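Local coordinates for F5/8 type C domain protein (Bacteroides ovatus, PDB 4ZRX) that probably hydrolyses alpha-L-fucosidic linkages in glycans and also carries an F5/8 type C module of a kind that often binds sugars, at residues L94-H99 with C103-A108; T45-F50 with G142-P147; T110-A115 with D149-C154; D125-L130 with T174-V179. One frame throughout, in Å; residues are numbered along the deposited sequence.

Contact 1 of 4, residues L94-H99 with C103-A108; sequences LTAKHH and CLWPTA. With EDO (1,2-ethanediol), chain D.
Ala96 and Leu104 join the end of barrel strand 91-97 to the loop that leaves it, in what is by family a TIM-barrel glycosidase domain. Leu104 N donates to Ala96 O at 2.9 Å, nearly straight (166°) and in the carbonyl plane. With CG anti to its own carbonyl carbon (chi1 -67°), Leu104 swings back over the strand, and its CD1 lies only 3.2 Å from Thr95 O, a tight fit. The same methyl reaches Leu94 CD1 at 4.2 Å. Trp105 adopts the crowded position, CG between its backbone N and carbonyl carbon (chi1 76°), which brings the six-membered ring in edge-on: CZ3 is 3.4 Å from Ala96 O, in the plane of the indole, and 3.9 Å from Ala96 CB. Cys103 CB and Thr107 CB lie over one face of that indole, while NE1 is hydrogen-bonded to Glu171. Alongside, the Lys97 chain passes Cys103 SG at its CD, 3.9 Å away, and runs on to put NZ in a salt bridge with Asp149. Toward the ligand, His98 turns its edge to the 1,2-ethanediol, NE2 hydrogen-bonded in plane to O1 at 2.9 Å.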
loop_
_atom_site.group_PDB
_atom_site.type_symbol
_atom_site.label_atom_id
_atom_site.label_comp_id
_atom_site.label_asym_id
_atom_site.label_seq_id
_atom_site.Cartn_x
_atom_site.Cartn_y
_atom_site.Cartn_z
ATOM N N LEU A 94 -12.079 2.672 -11.168
ATOM C CA LEU A 94 -12.704 1.369 -11.496
ATOM C C LEU A 94 -11.948 0.631 -12.579
ATOM O O LEU A 94 -11.586 1.211 -13.610
ATOM C CB LEU A 94 -14.156 1.610 -11.970
ATOM C CG LEU A 94 -14.932 0.421 -12.410
ATOM C CD1 LEU A 94 -15.300 -0.427 -11.220
ATOM C CD2 LEU A 94 -16.184 0.855 -13.076
ATOM N N THR A 95 -11.769 -0.677 -12.420
ATOM C CA THR A 95 -11.290 -1.561 -13.461
ATOM C C THR A 95 -12.399 -1.799 -14.510
ATOM O O THR A 95 -13.088 -2.832 -14.516
ATOM C CB THR A 95 -10.809 -2.909 -12.933
ATOM O OG1 THR A 95 -11.844 -3.555 -12.173
ATOM C CG2 THR A 95 -9.584 -2.701 -11.980
ATOM N N ALA A 96 -12.525 -0.861 -15.431
ATOM C CA ALA A 96 -13.527 -0.948 -16.475
ATOM C C ALA A 96 -13.239 -2.168 -17.387
ATOM O O ALA A 96 -14.158 -2.776 -17.953
ATOM C CB ALA A 96 -13.521 0.349 -17.284
ATOM N N LYS A 97 -11.946 -2.490 -17.561
ATOM C CA LYS A 97 -11.523 -3.656 -18.286
ATOM C C LYS A 97 -10.190 -4.087 -17.710
ATOM O O LYS A 97 -9.243 -3.318 -17.677
ATOM C CB LYS A 97 -11.322 -3.375 -19.780
ATOM C CG LYS A 97 -11.070 -4.664 -20.595
ATOM C CD LYS A 97 -10.697 -4.327 -22.048
ATOM C CE LYS A 97 -9.294 -3.921 -22.211
ATOM N NZ LYS A 97 -8.928 -3.616 -23.603
ATOM N N HIS A 98 -10.149 -5.324 -17.188
ATOM C CA HIS A 98 -8.918 -5.913 -16.686
ATOM C C HIS A 98 -8.282 -6.787 -17.787
ATOM O O HIS A 98 -8.666 -6.681 -18.927
ATOM C CB HIS A 98 -9.169 -6.628 -15.340
ATOM C CG HIS A 98 -7.961 -6.699 -14.477
ATOM N ND1 HIS A 98 -7.114 -7.777 -14.467
ATOM C CD2 HIS A 98 -7.426 -5.800 -13.616
ATOM C CE1 HIS A 98 -6.111 -7.548 -13.643
ATOM N NE2 HIS A 98 -6.256 -6.339 -13.133
ATOM N N HIS A 99 -7.216 -7.525 -17.454
ATOM C CA HIS A 99 -6.390 -8.214 -18.494
ATOM C C HIS A 99 -7.176 -9.221 -19.299
ATOM O O HIS A 99 -6.894 -9.450 -20.484
ATOM C CB HIS A 99 -5.194 -8.928 -17.885
ATOM C CG HIS A 99 -4.347 -8.056 -16.998
ATOM N ND1 HIS A 99 -4.092 -6.730 -17.277
ATOM C CD2 HIS A 99 -3.660 -8.345 -15.868
ATOM C CE1 HIS A 99 -3.308 -6.229 -16.330
ATOM N NE2 HIS A 99 -3.017 -7.195 -15.476
ATOM N N CYS A 103 -15.392 -6.172 -20.621
ATOM C CA CYS A 103 -15.729 -4.759 -20.411
ATOM C C CYS A 103 -16.943 -4.620 -19.520
ATOM O O CYS A 103 -18.000 -5.217 -19.786
ATOM C CB CYS A 103 -15.972 -4.074 -21.732
ATOM S SG CYS A 103 -14.499 -4.088 -22.725
ATOM N N LEU A 104 -16.831 -3.728 -18.511
ATOM C CA LEU A 104 -17.928 -3.410 -17.600
ATOM C C LEU A 104 -18.986 -2.411 -18.088
ATOM O O LEU A 104 -19.888 -2.088 -17.362
ATOM C CB LEU A 104 -17.329 -2.885 -16.268
ATOM C CG LEU A 104 -16.543 -3.878 -15.429
ATOM C CD1 LEU A 104 -16.236 -3.270 -14.104
ATOM C CD2 LEU A 104 -17.306 -5.120 -15.219
ATOM N N TRP A 105 -18.866 -1.967 -19.328
ATOM C CA TRP A 105 -19.808 -1.100 -19.966
ATOM C C TRP A 105 -20.078 -1.721 -21.367
ATOM O O TRP A 105 -19.224 -2.457 -21.933
ATOM C CB TRP A 105 -19.258 0.308 -20.106
ATOM C CG TRP A 105 -18.234 0.494 -21.197
ATOM C CD1 TRP A 105 -18.407 1.205 -22.325
ATOM C CD2 TRP A 105 -16.840 0.084 -21.203
ATOM N NE1 TRP A 105 -17.282 1.182 -23.083
ATOM C CE2 TRP A 105 -16.295 0.513 -22.422
ATOM C CE3 TRP A 105 -16.016 -0.631 -20.323
ATOM C CZ2 TRP A 105 -14.971 0.261 -22.798
ATOM C CZ3 TRP A 105 -14.705 -0.946 -20.718
ATOM C CH2 TRP A 105 -14.195 -0.479 -21.936
ATOM N N PRO A 106 -21.256 -1.414 -21.919
ATOM C CA PRO A 106 -21.646 -2.003 -23.231
ATOM C C PRO A 106 -20.937 -1.304 -24.366
ATOM O O PRO A 106 -21.536 -0.469 -25.099
ATOM C CB PRO A 106 -23.151 -1.741 -23.304
ATOM C CG PRO A 106 -23.392 -0.525 -22.437
ATOM C CD PRO A 106 -22.347 -0.646 -21.293
ATOM N N THR A 107 -19.674 -1.608 -24.519
ATOM C CA THR A 107 -18.845 -1.040 -25.566
ATOM C C THR A 107 -19.335 -1.457 -26.965
ATOM O O THR A 107 -19.770 -2.574 -27.184
ATOM C CB THR A 107 -17.401 -1.473 -25.366
ATOM O OG1 THR A 107 -16.544 -0.930 -26.378
ATOM C CG2 THR A 107 -17.229 -2.973 -25.330
ATOM N N ALA A 108 -19.167 -0.568 -27.928
ATOM C CA ALA A 108 -19.427 -0.906 -29.343
ATOM C C ALA A 108 -18.298 -1.774 -29.908
ATOM O O ALA A 108 -18.402 -2.298 -31.010
ATOM C CB ALA A 108 -19.531 0.389 -30.176
HETATM C C1 EDO D . -3.769 -3.732 -11.052
HETATM O O1 EDO D . -4.556 -4.911 -11.216
HETATM C C2 EDO D . -2.793 -3.978 -9.918
HETATM O O2 EDO D . -2.050 -5.177 -10.190
#

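Contact 2 of 4, residues T45-F50 with G142-P147; sequences TAFLHF and GVYLSP. With EDO (1,2-ethanediol), chain D.
This is a buried aromatic contact between two barrel strands that are not neighbours: Phe47 of 44-48 and Tyr144 of 140-145 meet across the inside, with strand 91-97 pairing to both. The two rings are inclined at 57°, and the near corner of Phe47, at CE1, comes to 3.7 Å from Tyr144 CD2, which lies near the plane of the phenylalanine. His49 completes the cluster, its CE1 sitting 3.4 Å above the plane of the Phe47 ring, over the centre. In a TIM barrel the C-terminal ends of the strands surround the active-site pocket, and here a molecule of 1,2-ethanediol, most likely picked up from the crystallisation mix, sits among these rings. His49 NE2 shares a hydrogen bond with its O1 at 2.7 Å, at the edge of the imidazole, near its plane, and Tyr144 CE2 touches its C1 at 3.6 Å. The His49 ring is steadied from its other nitrogen, since ND1 is bonded to Asn328. Tyr144 has CG anti to the backbone N (chi1 172°), directing the ring inward, and its OH is hydrogen-bonded to Asp185.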
loop_
_atom_site.group_PDB
_atom_site.type_symbol
_atom_site.label_atom_id
_atom_site.label_comp_id
_atom_site.label_asym_id
_atom_site.label_seq_id
_atom_site.Cartn_x
_atom_site.Cartn_y
_atom_site.Cartn_z
ATOM N N THR A 45 -6.864 7.689 -2.419
ATOM C CA THR A 45 -7.823 7.344 -3.435
ATOM C C THR A 45 -8.177 5.862 -3.338
ATOM O O THR A 45 -7.465 5.097 -2.714
ATOM C CB THR A 45 -7.281 7.633 -4.809
ATOM O OG1 THR A 45 -6.042 6.952 -5.038
ATOM C CG2 THR A 45 -7.006 9.117 -4.977
ATOM N N ALA A 46 -9.254 5.468 -3.977
ATOM C CA ALA A 46 -9.732 4.088 -3.889
ATOM C C ALA A 46 -9.736 3.386 -5.226
ATOM O O ALA A 46 -10.253 3.910 -6.219
ATOM C CB ALA A 46 -11.118 4.079 -3.303
ATOM N N PHE A 47 -9.196 2.183 -5.236
ATOM C CA PHE A 47 -9.232 1.275 -6.395
ATOM C C PHE A 47 -10.453 0.379 -6.178
ATOM O O PHE A 47 -10.717 -0.065 -5.041
ATOM C CB PHE A 47 -7.981 0.401 -6.405
ATOM C CG PHE A 47 -7.184 0.342 -7.688
ATOM C CD1 PHE A 47 -7.750 0.373 -8.938
ATOM C CD2 PHE A 47 -5.816 0.059 -7.589
ATOM C CE1 PHE A 47 -6.920 0.241 -10.085
ATOM C CE2 PHE A 47 -5.008 -0.071 -8.694
ATOM C CZ PHE A 47 -5.574 0.015 -9.956
ATOM N N LEU A 48 -11.192 0.098 -7.265
ATOM C CA LEU A 48 -12.239 -0.871 -7.297
ATOM C C LEU A 48 -11.958 -1.934 -8.358
ATOM O O LEU A 48 -12.244 -1.740 -9.561
ATOM C CB LEU A 48 -13.567 -0.180 -7.588
ATOM C CG LEU A 48 -14.037 0.866 -6.584
ATOM C CD1 LEU A 48 -15.141 1.763 -7.188
ATOM C CD2 LEU A 48 -14.551 0.181 -5.317
ATOM N N HIS A 49 -11.357 -3.037 -7.963
ATOM C CA HIS A 49 -11.234 -4.191 -8.830
ATOM C C HIS A 49 -12.527 -4.981 -8.773
ATOM O O HIS A 49 -12.892 -5.541 -7.735
ATOM C CB HIS A 49 -10.055 -5.063 -8.452
ATOM C CG HIS A 49 -8.738 -4.541 -8.893
ATOM N ND1 HIS A 49 -8.153 -3.425 -8.346
ATOM C CD2 HIS A 49 -7.852 -5.032 -9.775
ATOM C CE1 HIS A 49 -6.988 -3.224 -8.925
ATOM N NE2 HIS A 49 -6.777 -4.204 -9.776
ATOM N N PHE A 50 -13.202 -5.021 -9.926
ATOM C CA PHE A 50 -14.492 -5.642 -10.087
ATOM C C PHE A 50 -14.622 -6.068 -11.534
ATOM O O PHE A 50 -14.209 -5.376 -12.464
ATOM C CB PHE A 50 -15.587 -4.655 -9.713
ATOM C CG PHE A 50 -16.954 -5.272 -9.693
ATOM C CD1 PHE A 50 -17.270 -6.283 -8.789
ATOM C CD2 PHE A 50 -17.928 -4.801 -10.552
ATOM C CE1 PHE A 50 -18.542 -6.820 -8.751
ATOM C CE2 PHE A 50 -19.183 -5.386 -10.554
ATOM C CZ PHE A 50 -19.513 -6.369 -9.636
ATOM N N GLY A 142 -12.112 7.906 -11.779
ATOM C CA GLY A 142 -11.038 7.504 -12.639
ATOM C C GLY A 142 -11.301 6.132 -13.237
ATOM O O GLY A 142 -12.121 5.380 -12.735
ATOM N N VAL A 143 -10.614 5.822 -14.337
ATOM C CA VAL A 143 -10.742 4.557 -15.016
ATOM C C VAL A 143 -9.424 3.829 -15.248
ATOM O O VAL A 143 -8.443 4.425 -15.634
ATOM C CB VAL A 143 -11.526 4.649 -16.343
ATOM C CG1 VAL A 143 -12.946 5.143 -16.060
ATOM C CG2 VAL A 143 -10.822 5.548 -17.286
ATOM N N TYR A 144 -9.483 2.514 -15.083
ATOM C CA TYR A 144 -8.419 1.548 -15.375
ATOM C C TYR A 144 -8.898 0.825 -16.630
ATOM O O TYR A 144 -9.979 0.252 -16.642
ATOM C CB TYR A 144 -8.260 0.594 -14.211
ATOM C CG TYR A 144 -7.339 -0.582 -14.385
ATOM C CD1 TYR A 144 -7.651 -1.638 -15.191
ATOM C CD2 TYR A 144 -6.202 -0.699 -13.598
ATOM C CE1 TYR A 144 -6.819 -2.703 -15.318
ATOM C CE2 TYR A 144 -5.388 -1.794 -13.668
ATOM C CZ TYR A 144 -5.696 -2.823 -14.554
ATOM O OH TYR A 144 -4.931 -3.928 -14.746
ATOM N N LEU A 145 -8.091 0.904 -17.685
ATOM C CA LEU A 145 -8.422 0.252 -18.947
ATOM C C LEU A 145 -7.191 -0.544 -19.347
ATOM O O LEU A 145 -6.200 0.021 -19.808
ATOM C CB LEU A 145 -8.824 1.280 -20.008
ATOM C CG LEU A 145 -9.139 0.699 -21.382
ATOM C CD1 LEU A 145 -10.477 -0.024 -21.387
ATOM C CD2 LEU A 145 -9.115 1.773 -22.454
ATOM N N SER A 146 -7.246 -1.873 -19.179
ATOM C CA SER A 146 -6.021 -2.696 -19.360
ATOM C C SER A 146 -5.463 -2.664 -20.784
ATOM O O SER A 146 -6.191 -3.053 -21.737
ATOM C CB SER A 146 -6.268 -4.120 -18.924
ATOM O OG SER A 146 -5.152 -4.928 -19.128
ATOM N N PRO A 147 -4.217 -2.201 -20.952
ATOM C CA PRO A 147 -3.588 -2.312 -22.297
ATOM C C PRO A 147 -3.531 -3.770 -22.751
ATOM O O PRO A 147 -3.974 -4.061 -23.857
ATOM C CB PRO A 147 -2.202 -1.687 -22.079
ATOM C CG PRO A 147 -2.426 -0.744 -20.935
ATOM C CD PRO A 147 -3.368 -1.413 -20.029
HETATM C C1 EDO D . -3.769 -3.732 -11.052
HETATM O O1 EDO D . -4.556 -4.911 -11.216
HETATM C C2 EDO D . -2.793 -3.978 -9.918
HETATM O O2 EDO D . -2.050 -5.177 -10.190
#

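Contact 3 of 4, residues T110-A115 with D149-C154; sequences TKHSVA and DRNAEC
His112 and Asn151 make the tight half of this contact by lying flat on one another. The amide plane is only 6° from that of the imidazole, and Asn151 ND2 is placed over the ring centre, 3.3 Å above the plane. The rest of the amide is displaced toward CD2 and CB: Asn151 CG is 3.3 Å from His112 CD2, and Asn151 OD1 runs on past the ring to lie 3.4 Å from His112 CB. Asn151 reaches across with CG anti to its backbone N (chi1 175°), and chi2 of -91° lays the amide flat on the imidazole. Both residues belong to loops that follow barrel strands, 91-97 and 140-145, so the stack joins two successive beta-alpha loops of the fold. ND2 is also hydrogen-bonded to Gly63 O, which helps to fix which way round the amide lies, and the His112 ring meets Phe102 edge-to-face. The other half is looser and wet. Thr110 OG1 and Asn151 OD1 stand 4.1 Å apart, and a water joins them, 2.7 Å from Thr110 OG1 and donating to Asn151 OD1 over the same distance. The hydroxyl also accepts from His112 N, an ST turn. On the facing loop Asp149 OD1 takes two backbone bonds, from Asn151 N in an Asx turn and from Ala152 N above the carboxylate plane.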
loop_
_atom_site.group_PDB
_atom_site.type_symbol
_atom_site.label_atom_id
_atom_site.label_comp_id
_atom_site.label_asym_id
_atom_site.label_seq_id
_atom_site.Cartn_x
_atom_site.Cartn_y
_atom_site.Cartn_z
ATOM N N THR A 110 -16.719 -4.693 -28.791
ATOM C CA THR A 110 -16.634 -6.158 -28.560
ATOM C C THR A 110 -17.903 -6.624 -27.907
ATOM O O THR A 110 -18.599 -5.841 -27.245
ATOM C CB THR A 110 -15.413 -6.521 -27.709
ATOM O OG1 THR A 110 -15.355 -7.924 -27.459
ATOM C CG2 THR A 110 -15.412 -5.795 -26.374
ATOM N N LYS A 111 -18.221 -7.895 -28.153
ATOM C CA LYS A 111 -19.281 -8.609 -27.469
ATOM C C LYS A 111 -18.899 -9.035 -26.071
ATOM O O LYS A 111 -19.766 -9.428 -25.307
ATOM C CB LYS A 111 -19.684 -9.875 -28.257
ATOM C CG LYS A 111 -20.272 -9.617 -29.607
ATOM C CD LYS A 111 -20.625 -10.925 -30.253
ATOM C CE LYS A 111 -21.275 -10.647 -31.574
ATOM N NZ LYS A 111 -21.716 -11.913 -32.192
ATOM N N HIS A 112 -17.620 -8.962 -25.730
ATOM C CA HIS A 112 -17.137 -9.490 -24.471
ATOM C C HIS A 112 -17.296 -8.399 -23.410
ATOM O O HIS A 112 -16.329 -7.730 -23.000
ATOM C CB HIS A 112 -15.698 -9.938 -24.612
ATOM C CG HIS A 112 -15.265 -10.836 -23.513
ATOM N ND1 HIS A 112 -15.939 -12.006 -23.246
ATOM C CD2 HIS A 112 -14.215 -10.793 -22.661
ATOM C CE1 HIS A 112 -15.325 -12.632 -22.253
ATOM N NE2 HIS A 112 -14.315 -11.898 -21.852
ATOM N N SER A 113 -18.537 -8.237 -22.992
ATOM C CA SER A 113 -18.925 -7.188 -22.065
ATOM C C SER A 113 -20.162 -7.532 -21.319
ATOM O O SER A 113 -20.813 -8.548 -21.613
ATOM C CB SER A 113 -19.180 -5.897 -22.813
ATOM O OG SER A 113 -20.505 -5.905 -23.433
ATOM N N VAL A 114 -20.555 -6.637 -20.432
ATOM C CA VAL A 114 -21.816 -6.766 -19.698
ATOM C C VAL A 114 -23.061 -6.911 -20.591
ATOM O O VAL A 114 -24.061 -7.436 -20.175
ATOM C CB VAL A 114 -22.036 -5.592 -18.727
ATOM C CG1 VAL A 114 -21.100 -5.767 -17.545
ATOM C CG2 VAL A 114 -21.887 -4.237 -19.459
ATOM N N ALA A 115 -22.976 -6.415 -21.805
ATOM C CA ALA A 115 -24.093 -6.565 -22.789
ATOM C C ALA A 115 -24.396 -8.025 -23.106
ATOM O O ALA A 115 -25.529 -8.372 -23.495
ATOM C CB ALA A 115 -23.794 -5.761 -24.041
ATOM N N ASP A 149 -4.879 -7.270 -23.330
ATOM C CA ASP A 149 -6.231 -7.752 -23.473
ATOM C C ASP A 149 -6.127 -9.187 -23.998
ATOM O O ASP A 149 -5.703 -9.412 -25.132
ATOM C CB ASP A 149 -7.012 -6.827 -24.430
ATOM C CG ASP A 149 -8.480 -7.136 -24.510
ATOM O OD1 ASP A 149 -8.843 -8.340 -24.441
ATOM O OD2 ASP A 149 -9.311 -6.170 -24.665
ATOM N N ARG A 150 -6.523 -10.143 -23.169
ATOM C CA ARG A 150 -6.364 -11.533 -23.499
ATOM C C ARG A 150 -7.581 -12.072 -24.257
ATOM O O ARG A 150 -7.572 -13.237 -24.621
ATOM C CB ARG A 150 -6.198 -12.336 -22.205
ATOM C CG ARG A 150 -4.949 -11.889 -21.428
ATOM C CD ARG A 150 -4.851 -12.640 -20.114
ATOM N NE ARG A 150 -4.184 -13.935 -20.295
ATOM C CZ ARG A 150 -3.750 -14.705 -19.285
ATOM N NH1 ARG A 150 -3.979 -14.403 -18.028
ATOM N NH2 ARG A 150 -3.099 -15.818 -19.570
ATOM N N ASN A 151 -8.624 -11.281 -24.440
ATOM C CA ASN A 151 -9.823 -11.732 -25.157
ATOM C C ASN A 151 -9.815 -11.238 -26.580
ATOM O O ASN A 151 -10.084 -12.005 -27.519
ATOM C CB ASN A 151 -11.070 -11.235 -24.492
ATOM C CG ASN A 151 -12.327 -11.587 -25.287
ATOM O OD1 ASN A 151 -12.798 -10.818 -26.146
ATOM N ND2 ASN A 151 -12.843 -12.788 -25.034
ATOM N N ALA A 152 -9.498 -9.978 -26.774
ATOM C CA ALA A 152 -9.617 -9.342 -28.066
ATOM C C ALA A 152 -8.792 -10.057 -29.151
ATOM O O ALA A 152 -7.570 -10.184 -29.052
ATOM C CB ALA A 152 -9.235 -7.880 -27.999
ATOM N N GLU A 153 -9.478 -10.462 -30.227
ATOM C CA GLU A 153 -8.810 -11.180 -31.286
ATOM C C GLU A 153 -7.720 -10.326 -31.906
ATOM O O GLU A 153 -6.713 -10.857 -32.344
ATOM C CB GLU A 153 -9.836 -11.552 -32.351
ATOM C CG GLU A 153 -9.312 -12.326 -33.539
ATOM C CD GLU A 153 -10.421 -12.659 -34.544
ATOM O OE1 GLU A 153 -11.586 -12.184 -34.341
ATOM O OE2 GLU A 153 -10.136 -13.385 -35.535
ATOM N N CYS A 154 -7.927 -9.002 -31.946
ATOM C CA CYS A 154 -6.994 -8.130 -32.649
ATOM C C CYS A 154 -5.789 -7.755 -31.796
ATOM O O CYS A 154 -4.901 -7.078 -32.300
ATOM C CB CYS A 154 -7.694 -6.882 -33.199
ATOM S SG CYS A 154 -8.267 -5.729 -31.888
HETATM O O HOH W 1 -12.738 -8.193 -26.814
#

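Contact 4 of 4, residues D125-L130 with T174-V179; sequences DVVKEL and TNYGEV
The Tyr176 ring lies between Val127 on one face and Asn175 on the opposite one, with Asp125 OD2 and Lys128 CB in plane at its edge. In the barrel fold this seats the loop between helix 158-174 and strand 181-184 against the first turn of helix 126-137. Val127 CG1 stands 3.6 Å from the ring centroid and 10° off the normal, a CH-pi contact over the middle of the face. That methyl points out to the tyrosine because CG1 is anti to the backbone N, while CG2 lies beside that N and anti to the carbonyl carbon. The CB of Asn175, 3.7 Å above the plane, sits toward the rim. At the far end of the ring Tyr176 OH donates to Asp125 OD2 at 2.7 Å, meeting that oxygen's syn lone pair, with the carboxylate turned 75° from the ring plane. Asp125 is also the N-cap of the helix, so one carboxylate serves both the loop and the helix start. The helix end and the phenol would probably favour its charged form. The CE1 corner of the Tyr176 ring rests near the same turn, 3.9 Å from Lys128 CB. Inside the cap, Lys128 N donates to Asp125 OD1 at 2.9 Å, from 70° out of the carboxylate plane.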
loop_
_atom_site.group_PDB
_atom_site.type_symbol
_atom_site.label_atom_id
_atom_site.label_comp_id
_atom_site.label_asym_id
_atom_site.label_seq_id
_atom_site.Cartn_x
_atom_site.Cartn_y
_atom_site.Cartn_z
ATOM N N ASP A 125 -24.719 -1.335 -17.173
ATOM C CA ASP A 125 -23.498 -0.631 -17.419
ATOM C C ASP A 125 -22.928 -0.235 -16.036
ATOM O O ASP A 125 -23.458 0.635 -15.361
ATOM C CB ASP A 125 -23.816 0.612 -18.253
ATOM C CG ASP A 125 -22.575 1.422 -18.594
ATOM O OD1 ASP A 125 -21.536 1.271 -17.877
ATOM O OD2 ASP A 125 -22.687 2.252 -19.534
ATOM N N VAL A 126 -21.898 -0.952 -15.607
ATOM C CA VAL A 126 -21.341 -0.745 -14.250
ATOM C C VAL A 126 -20.715 0.627 -14.178
ATOM O O VAL A 126 -20.778 1.292 -13.153
ATOM C CB VAL A 126 -20.318 -1.784 -13.892
ATOM C CG1 VAL A 126 -19.767 -1.556 -12.505
ATOM C CG2 VAL A 126 -20.965 -3.203 -13.971
ATOM N N VAL A 127 -20.065 1.008 -15.267
ATOM C CA VAL A 127 -19.375 2.295 -15.314
ATOM C C VAL A 127 -20.394 3.418 -15.138
ATOM O O VAL A 127 -20.170 4.365 -14.389
ATOM C CB VAL A 127 -18.558 2.440 -16.608
ATOM C CG1 VAL A 127 -17.756 3.728 -16.651
ATOM C CG2 VAL A 127 -17.596 1.250 -16.837
ATOM N N LYS A 128 -21.538 3.301 -15.804
ATOM C CA LYS A 128 -22.599 4.245 -15.664
ATOM C C LYS A 128 -23.131 4.310 -14.243
ATOM O O LYS A 128 -23.336 5.408 -13.720
ATOM C CB LYS A 128 -23.733 3.901 -16.644
ATOM C CG LYS A 128 -24.894 4.945 -16.613
ATOM C CD LYS A 128 -25.967 4.631 -17.678
ATOM C CE LYS A 128 -26.602 3.303 -17.432
ATOM N NZ LYS A 128 -26.864 2.905 -15.980
ATOM N N GLU A 129 -23.387 3.167 -13.609
ATOM C CA GLU A 129 -23.898 3.175 -12.261
ATOM C C GLU A 129 -22.888 3.833 -11.294
ATOM O O GLU A 129 -23.302 4.582 -10.402
ATOM C CB GLU A 129 -24.226 1.774 -11.782
ATOM C CG GLU A 129 -25.309 1.141 -12.640
ATOM C CD GLU A 129 -26.127 0.045 -11.992
ATOM O OE1 GLU A 129 -26.217 0.006 -10.761
ATOM O OE2 GLU A 129 -26.786 -0.738 -12.762
ATOM N N LEU A 130 -21.601 3.550 -11.491
ATOM C CA LEU A 130 -20.575 4.170 -10.658
ATOM C C LEU A 130 -20.564 5.685 -10.887
ATOM O O LEU A 130 -20.488 6.479 -9.926
ATOM C CB LEU A 130 -19.181 3.595 -10.936
ATOM C CG LEU A 130 -18.080 4.212 -10.069
ATOM C CD1 LEU A 130 -18.354 4.053 -8.616
ATOM C CD2 LEU A 130 -16.764 3.534 -10.456
ATOM N N THR A 174 -15.786 9.902 -22.867
ATOM C CA THR A 174 -16.851 10.723 -23.486
ATOM C C THR A 174 -18.158 10.609 -22.715
ATOM O O THR A 174 -18.807 11.625 -22.345
ATOM C CB THR A 174 -17.055 10.312 -24.908
ATOM O OG1 THR A 174 -15.847 10.531 -25.653
ATOM C CG2 THR A 174 -18.245 11.150 -25.570
ATOM N N ASN A 175 -18.553 9.361 -22.424
ATOM C CA ASN A 175 -19.901 9.112 -21.910
ATOM C C ASN A 175 -20.074 9.082 -20.439
ATOM O O ASN A 175 -21.177 8.840 -19.957
ATOM C CB ASN A 175 -20.399 7.771 -22.481
ATOM C CG ASN A 175 -20.453 7.769 -23.981
ATOM O OD1 ASN A 175 -20.176 6.749 -24.625
ATOM N ND2 ASN A 175 -20.768 8.876 -24.528
ATOM N N TYR A 176 -19.009 9.361 -19.661
ATOM C CA TYR A 176 -19.106 9.236 -18.204
ATOM C C TYR A 176 -18.515 10.472 -17.487
ATOM O O TYR A 176 -17.793 10.303 -16.470
ATOM C CB TYR A 176 -18.352 7.958 -17.803
ATOM C CG TYR A 176 -18.905 6.738 -18.500
ATOM C CD1 TYR A 176 -20.104 6.138 -18.059
ATOM C CD2 TYR A 176 -18.330 6.245 -19.646
ATOM C CE1 TYR A 176 -20.664 5.078 -18.737
ATOM C CE2 TYR A 176 -18.889 5.171 -20.311
ATOM C CZ TYR A 176 -20.050 4.571 -19.838
ATOM O OH TYR A 176 -20.554 3.492 -20.553
ATOM N N GLY A 177 -18.810 11.668 -18.004
ATOM C CA GLY A 177 -18.421 12.879 -17.299
ATOM C C GLY A 177 -16.904 13.029 -17.160
ATOM O O GLY A 177 -16.139 12.434 -17.887
ATOM N N GLU A 178 -16.493 13.808 -16.175
ATOM C CA GLU A 178 -15.101 14.136 -15.969
ATOM C C GLU A 178 -14.358 12.960 -15.343
ATOM O O GLU A 178 -14.871 12.309 -14.437
ATOM C CB GLU A 178 -14.971 15.343 -15.014
ATOM C CG GLU A 178 -15.338 16.695 -15.497
ATOM C CD GLU A 178 -14.785 17.759 -14.519
ATOM O OE1 GLU A 178 -14.399 17.429 -13.333
ATOM O OE2 GLU A 178 -14.638 18.870 -14.995
ATOM N N VAL A 179 -13.152 12.750 -15.839
ATOM C CA VAL A 179 -12.299 11.669 -15.458
ATOM C C VAL A 179 -10.970 12.278 -14.994
ATOM O O VAL A 179 -10.352 13.045 -15.751
ATOM C CB VAL A 179 -12.025 10.721 -16.622
ATOM C CG1 VAL A 179 -11.010 9.671 -16.244
ATOM C CG2 VAL A 179 -13.307 10.078 -17.097
#

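Going along the chain, 45-50 opens contact 2, and contact 1 soon closes a very short loop between 94-99 and 103-108, nested inside it. Next, 110-115 opens contact 3 and 125-130 opens contact 4. The chain then closes contact 2 at 142-147, contact 3 at 149-154 and contact 4 at 174-179, so these three cross one another, while contact 1 is in series with contacts 3 and 4. Contact 2 brings together strands on both sides of strand 91-97. Contact 3 joins the loops after strands 91-97 and 140-145, and contact 4 joins the start of helix 126-137 to the loop before strand 181-184. His99 ND1 lies 2.8 Å from Ser146 OG between contacts 1 and 2.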